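Local coordinates for CRISPR-associated protein, Cse1 family (Acidimicrobium ferrooxidans, PDB 4H3T), which probably serves as the large Cse1 subunit of a type I-E CRISPR Cascade complex, the RNA-guided assembly that recognises invading DNA, at residues D84-D89 with T209-L214; V360-T365 with L384-A389. The protein carries 1 engineered substitution. All blocks are in the same frame, centred on the assembly; numbering follows the deposited sequence.

Along the chain the two contacts come in series: contact 1 is closed by helix 210-217 before contact 2 opens at strand 359-370. Their centres lie 20 Å apart and their nearest atoms about 7 Å apart, without touching. What ties them together is strand 202-206, which runs almost directly into helix 210-217 of contact 1 and is also the antiparallel neighbour of strand 359-370 in the three-stranded sheet of contact 2. Contact 1 sits further out, fastening the loop ahead of helix 88-98. Contact 2 is nearer the centre of the chain, where helix 445-473 packs against the sheet's outer strand, 375-387, consistent with a junction between the body of a Cse1 protein and its C-terminal helices.

Contact 1: D84-D89 with T209-L214; sequences DRFSED and TLRETL
Arg211, in the first turn of helix 210-217, reaches out to Phe86 and the loop 84-87. One residue ahead of the helix, Thr209 acts as its N-cap: OG1 accepts from Glu212 N over 3.2 Å in a nearly straight bond (168°), capping the turn that carries Arg211. With CG anti to the backbone N (chi1 -179°) and the chain extended to NE, Arg211 runs straight across to the loop. On the way CG makes a CH-pi contact with Phe86, 4.2 Å from the ring centroid, and NE sits over the middle of the same face. The guanidinium follows as a cation-pi partner, CZ lying 4.5 Å from the centroid and the guanidinium plane turned 58° from that of the ring. The backbone of Asp84 and Arg85 lies over a face of the guanidinium, with Arg85 N 3.7 Å above its plane. Arg211 thus ties helix 210-217 both to helix 74-82, through a hydrogen bond from NH2 to Leu80 O, and to the loop that follows it, through a water bound to Arg85 O that accepts a weak bond from NH2. A leucine in place of Arg211 would probably leave Leu80 O without this donor and Phe86 without its cation. One turn on, Leu214 puts CD1 at the edge of the phenyl ring, 3.8 Å from Phe86 CE2, while helix 52-68 packs against the leucine.

Contact 2: V360-T365 with L384-A389; sequences VSLLVT and LDTPLA
A long beta hairpin, strands 359-370 and 375-387, pairs the start of its first strand, residues 360-362, with the end of its second, 384-386. The pairing is antiparallel: Val360 with Thr386 and Leu362 with Leu384 are hydrogen-bonded pairs, their side chains sharing one face of the sheet. Ser361 and Asp385, the non-hydrogen-bonded pair between them, point to the opposite face, with Asp385 OD1 3.4 Å from Ser361 CB. Thr386 N gives the shortest of the four bonds, 2.8 Å to Val360 O, arriving nearly along the C=O axis. Leu384 O takes two donors from opposite faces of its carbonyl plane, Leu362 N at 2.9 Å and Thr386 OG1 at 3.1 Å. Helix 445-473 packs along strand 375-387, touching Leu384 and Pro387. A chi1 of -52° sets the threonine hydroxyl beside its own backbone N, in position for its bond to Leu384 O; the same OG1 meets Leu362 CD1 at 3.6 Å, the two side chains crossing at about a right angle. Beyond the strand's end, Leu388 CD1 packs at 4.1 Å on Val360 CG1. Backbone bonds therefore set the register, while Thr386 donates its hydroxyl to Leu384 O, two residues back in its own strand, letting a polar residue sit among the buried side chains of Val360, Leu362 and Leu384.

Contact 1: D84-D89 with T209-L214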
loop_
_atom_site.group_PDB
_atom_site.type_symbol
_atom_site.label_atom_id
_atom_site.label_comp_id
_atom_site.label_asym_id
_atom_site.label_seq_id
_atom_site.Cartn_x
_atom_site.Cartn_y
_atom_site.Cartn_z
ATOM N N ASP A 84 -10.130 20.577 17.331
ATOM C CA ASP A 84 -9.909 20.963 15.933
ATOM C C ASP A 84 -8.436 21.010 15.512
ATOM O O ASP A 84 -8.159 21.201 14.330
ATOM C CB ASP A 84 -10.557 22.309 15.626
ATOM C CG ASP A 84 -9.826 23.491 16.180
ATOM O OD1 ASP A 84 -9.282 23.376 17.302
ATOM O OD2 ASP A 84 -9.781 24.534 15.486
ATOM N N ARG A 85 -7.514 20.890 16.466
ATOM C CA ARG A 85 -6.092 20.918 16.162
ATOM C C ARG A 85 -5.328 20.218 17.288
ATOM O O ARG A 85 -5.873 19.976 18.383
ATOM C CB ARG A 85 -5.625 22.374 15.960
ATOM C CG ARG A 85 -5.732 23.210 17.212
ATOM C CD ARG A 85 -5.265 24.670 17.101
ATOM N NE ARG A 85 -5.832 25.438 15.991
ATOM C CZ ARG A 85 -7.049 25.981 15.958
ATOM N NH1 ARG A 85 -7.444 26.674 14.895
ATOM N NH2 ARG A 85 -7.888 25.826 16.980
ATOM N N PHE A 86 -4.083 19.901 17.013
ATOM C CA PHE A 86 -3.195 19.304 18.004
ATOM C C PHE A 86 -2.587 20.426 18.853
ATOM O O PHE A 86 -2.424 21.554 18.402
ATOM C CB PHE A 86 -2.087 18.447 17.349
ATOM C CG PHE A 86 -2.552 17.190 16.646
ATOM C CD1 PHE A 86 -3.318 16.239 17.311
ATOM C CD2 PHE A 86 -2.210 16.950 15.331
ATOM C CE1 PHE A 86 -3.672 15.034 16.672
ATOM C CE2 PHE A 86 -2.531 15.741 14.710
ATOM C CZ PHE A 86 -3.273 14.800 15.389
ATOM N N SER A 87 -2.287 20.099 20.096
ATOM C CA SER A 87 -1.709 21.022 21.058
ATOM C C SER A 87 -0.276 21.377 20.702
ATOM O O SER A 87 0.601 20.494 20.747
ATOM C CB SER A 87 -1.734 20.384 22.444
ATOM O OG SER A 87 -1.014 21.145 23.392
ATOM N N GLU A 88 -0.012 22.690 20.420
ATOM C CA GLU A 88 1.353 23.172 20.192
ATOM C C GLU A 88 2.271 22.915 21.382
ATOM O O GLU A 88 3.469 22.670 21.190
ATOM C CB GLU A 88 1.403 24.670 19.903
ATOM C CG GLU A 88 0.940 25.044 18.520
ATOM C CD GLU A 88 1.235 26.484 18.160
ATOM O OE1 GLU A 88 0.336 27.140 17.593
ATOM O OE2 GLU A 88 2.371 26.945 18.402
ATOM N N ASP A 89 1.725 22.998 22.601
ATOM C CA ASP A 89 2.517 22.816 23.824
ATOM C C ASP A 89 2.962 21.343 23.960
ATOM O O ASP A 89 4.116 21.086 24.306
ATOM C CB ASP A 89 1.735 23.261 25.073
ATOM C CG ASP A 89 1.473 24.763 25.235
ATOM O OD1 ASP A 89 2.156 25.572 24.558
ATOM O OD2 ASP A 89 0.623 25.126 26.085
ATOM N N THR A 209 -8.322 15.785 5.837
ATOM C CA THR A 209 -7.161 16.505 6.282
ATOM C C THR A 209 -6.189 15.493 6.836
ATOM O O THR A 209 -6.573 14.341 7.155
ATOM C CB THR A 209 -7.545 17.561 7.330
ATOM O OG1 THR A 209 -7.896 16.877 8.516
ATOM C CG2 THR A 209 -8.672 18.482 6.902
ATOM N N LEU A 210 -4.931 15.920 7.020
ATOM C CA LEU A 210 -3.913 15.078 7.622
ATOM C C LEU A 210 -4.228 14.790 9.062
ATOM O O LEU A 210 -3.988 13.703 9.509
ATOM C CB LEU A 210 -2.532 15.726 7.541
ATOM C CG LEU A 210 -1.365 14.877 8.046
ATOM C CD1 LEU A 210 -1.260 13.528 7.304
ATOM C CD2 LEU A 210 -0.098 15.631 7.922
ATOM N N ARG A 211 -4.836 15.726 9.775
ATOM C CA ARG A 211 -5.213 15.491 11.167
ATOM C C ARG A 211 -6.248 14.377 11.253
ATOM O O ARG A 211 -6.092 13.492 12.092
ATOM C CB ARG A 211 -5.731 16.765 11.826
ATOM C CG ARG A 211 -6.097 16.552 13.252
ATOM C CD ARG A 211 -6.185 17.864 13.997
ATOM N NE ARG A 211 -6.216 17.584 15.431
ATOM C CZ ARG A 211 -7.284 17.178 16.107
ATOM N NH1 ARG A 211 -8.454 17.024 15.494
ATOM N NH2 ARG A 211 -7.189 16.904 17.396
ATOM N N GLU A 212 -7.249 14.369 10.359
ATOM C CA GLU A 212 -8.240 13.276 10.282
ATOM C C GLU A 212 -7.590 11.954 9.954
ATOM O O GLU A 212 -7.882 10.959 10.589
ATOM C CB GLU A 212 -9.290 13.517 9.204
ATOM C CG GLU A 212 -10.275 14.613 9.463
ATOM C CD GLU A 212 -11.388 14.630 8.428
ATOM O OE1 GLU A 212 -11.467 13.697 7.587
ATOM O OE2 GLU A 212 -12.177 15.600 8.456
ATOM N N THR A 213 -6.706 11.937 8.941
ATOM C CA THR A 213 -5.945 10.741 8.553
ATOM C C THR A 213 -5.160 10.185 9.718
ATOM O O THR A 213 -5.165 8.986 9.951
ATOM C CB THR A 213 -4.982 11.083 7.402
ATOM O OG1 THR A 213 -5.777 11.480 6.286
ATOM C CG2 THR A 213 -4.027 9.942 7.041
ATOM N N LEU A 214 -4.469 11.047 10.442
ATOM C CA LEU A 214 -3.700 10.583 11.594
ATOM C C LEU A 214 -4.614 9.985 12.664
ATOM O O LEU A 214 -4.360 8.870 13.099
ATOM C CB LEU A 214 -2.880 11.702 12.183
ATOM C CG LEU A 214 -1.717 12.205 11.312
ATOM C CD1 LEU A 214 -1.081 13.434 11.996
ATOM C CD2 LEU A 214 -0.660 11.118 11.030
HETATM O O HOH W 1 -5.914 17.605 19.987
#

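Contact 2: V360-T365 with L384-A389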
loop_
_atom_site.group_PDB
_atom_site.type_symbol
_atom_site.label_atom_id
_atom_site.label_comp_id
_atom_site.label_asym_id
_atom_site.label_seq_id
_atom_site.Cartn_x
_atom_site.Cartn_y
_atom_site.Cartn_z
ATOM N N VAL A 360 -13.978 7.014 3.533
ATOM C CA VAL A 360 -12.511 7.132 3.699
ATOM C C VAL A 360 -11.917 6.745 2.405
ATOM O O VAL A 360 -12.482 5.913 1.680
ATOM C CB VAL A 360 -11.901 6.329 4.859
ATOM C CG1 VAL A 360 -12.327 6.909 6.204
ATOM C CG2 VAL A 360 -12.226 4.843 4.752
ATOM N N SER A 361 -10.739 7.258 2.139
ATOM C CA SER A 361 -10.003 6.864 0.968
ATOM C C SER A 361 -8.932 5.845 1.427
ATOM O O SER A 361 -8.028 6.199 2.210
ATOM C CB SER A 361 -9.398 8.112 0.347
ATOM O OG SER A 361 -8.487 7.738 -0.665
ATOM N N LEU A 362 -9.021 4.599 0.944
ATOM C CA LEU A 362 -8.099 3.571 1.377
ATOM C C LEU A 362 -6.882 3.583 0.496
ATOM O O LEU A 362 -7.003 3.377 -0.692
ATOM C CB LEU A 362 -8.762 2.181 1.333
ATOM C CG LEU A 362 -9.943 1.978 2.227
ATOM C CD1 LEU A 362 -10.438 0.590 2.086
ATOM C CD2 LEU A 362 -9.602 2.315 3.736
ATOM N N LEU A 363 -5.725 3.821 1.077
ATOM C CA LEU A 363 -4.449 3.793 0.374
ATOM C C LEU A 363 -3.956 2.383 0.447
ATOM O O LEU A 363 -3.810 1.874 1.536
ATOM C CB LEU A 363 -3.462 4.745 1.043
ATOM C CG LEU A 363 -1.977 4.698 0.578
ATOM C CD1 LEU A 363 -1.824 4.949 -0.911
ATOM C CD2 LEU A 363 -1.184 5.681 1.353
ATOM N N VAL A 364 -3.669 1.749 -0.680
ATOM C CA VAL A 364 -3.139 0.391 -0.700
ATOM C C VAL A 364 -1.817 0.354 -1.397
ATOM O O VAL A 364 -1.715 0.844 -2.539
ATOM C CB VAL A 364 -4.231 -0.444 -1.479
ATOM C CG1 VAL A 364 -3.810 -1.841 -1.793
ATOM C CG2 VAL A 364 -5.558 -0.455 -0.726
ATOM N N THR A 365 -0.845 -0.326 -0.832
ATOM C CA THR A 365 0.408 -0.629 -1.529
ATOM C C THR A 365 0.876 -2.093 -1.344
ATOM O O THR A 365 0.620 -2.703 -0.309
ATOM C CB THR A 365 1.587 0.297 -1.097
ATOM O OG1 THR A 365 2.014 -0.110 0.229
ATOM C CG2 THR A 365 1.197 1.792 -1.153
ATOM N N LEU A 384 -8.751 3.957 -3.022
ATOM C CA LEU A 384 -10.118 3.597 -3.267
ATOM C C LEU A 384 -11.024 4.333 -2.287
ATOM O O LEU A 384 -10.948 4.086 -1.093
ATOM C CB LEU A 384 -10.279 2.077 -3.147
ATOM C CG LEU A 384 -11.671 1.531 -3.530
ATOM C CD1 LEU A 384 -12.037 1.809 -5.030
ATOM C CD2 LEU A 384 -11.784 0.070 -3.204
ATOM N N ASP A 385 -11.932 5.157 -2.793
ATOM C CA ASP A 385 -12.955 5.827 -1.966
ATOM C C ASP A 385 -14.018 4.805 -1.510
ATOM O O ASP A 385 -14.731 4.189 -2.333
ATOM C CB ASP A 385 -13.586 7.010 -2.723
ATOM C CG ASP A 385 -12.674 8.248 -2.864
ATOM O OD1 ASP A 385 -11.842 8.490 -1.956
ATOM O OD2 ASP A 385 -12.869 9.034 -3.831
ATOM N N THR A 386 -13.999 4.504 -0.213
ATOM C CA THR A 386 -14.768 3.434 0.367
ATOM C C THR A 386 -15.736 3.903 1.502
ATOM O O THR A 386 -15.279 4.395 2.559
ATOM C CB THR A 386 -13.806 2.320 0.906
ATOM O OG1 THR A 386 -12.890 1.928 -0.140
ATOM C CG2 THR A 386 -14.578 1.064 1.329
ATOM N N PRO A 387 -17.040 3.600 1.338
ATOM C CA PRO A 387 -18.004 3.904 2.401
ATOM C C PRO A 387 -17.774 3.076 3.630
ATOM O O PRO A 387 -17.448 1.859 3.532
ATOM C CB PRO A 387 -19.359 3.486 1.790
ATOM C CG PRO A 387 -19.139 3.426 0.370
ATOM C CD PRO A 387 -17.736 3.052 0.149
ATOM N N LEU A 388 -17.957 3.698 4.797
ATOM C CA LEU A 388 -17.881 2.931 6.029
ATOM C C LEU A 388 -18.979 1.866 6.032
ATOM O O LEU A 388 -18.787 0.794 6.584
ATOM C CB LEU A 388 -17.999 3.828 7.282
ATOM C CG LEU A 388 -16.681 4.255 7.841
ATOM C CD1 LEU A 388 -15.909 5.033 6.819
ATOM C CD2 LEU A 388 -16.867 5.034 9.172
ATOM N N ALA A 389 -20.064 2.116 5.326
ATOM C CA ALA A 389 -21.148 1.101 5.177
ATOM C C ALA A 389 -20.641 -0.226 4.584
ATOM O O ALA A 389 -21.117 -1.270 4.994
ATOM C CB ALA A 389 -22.243 1.654 4.289
#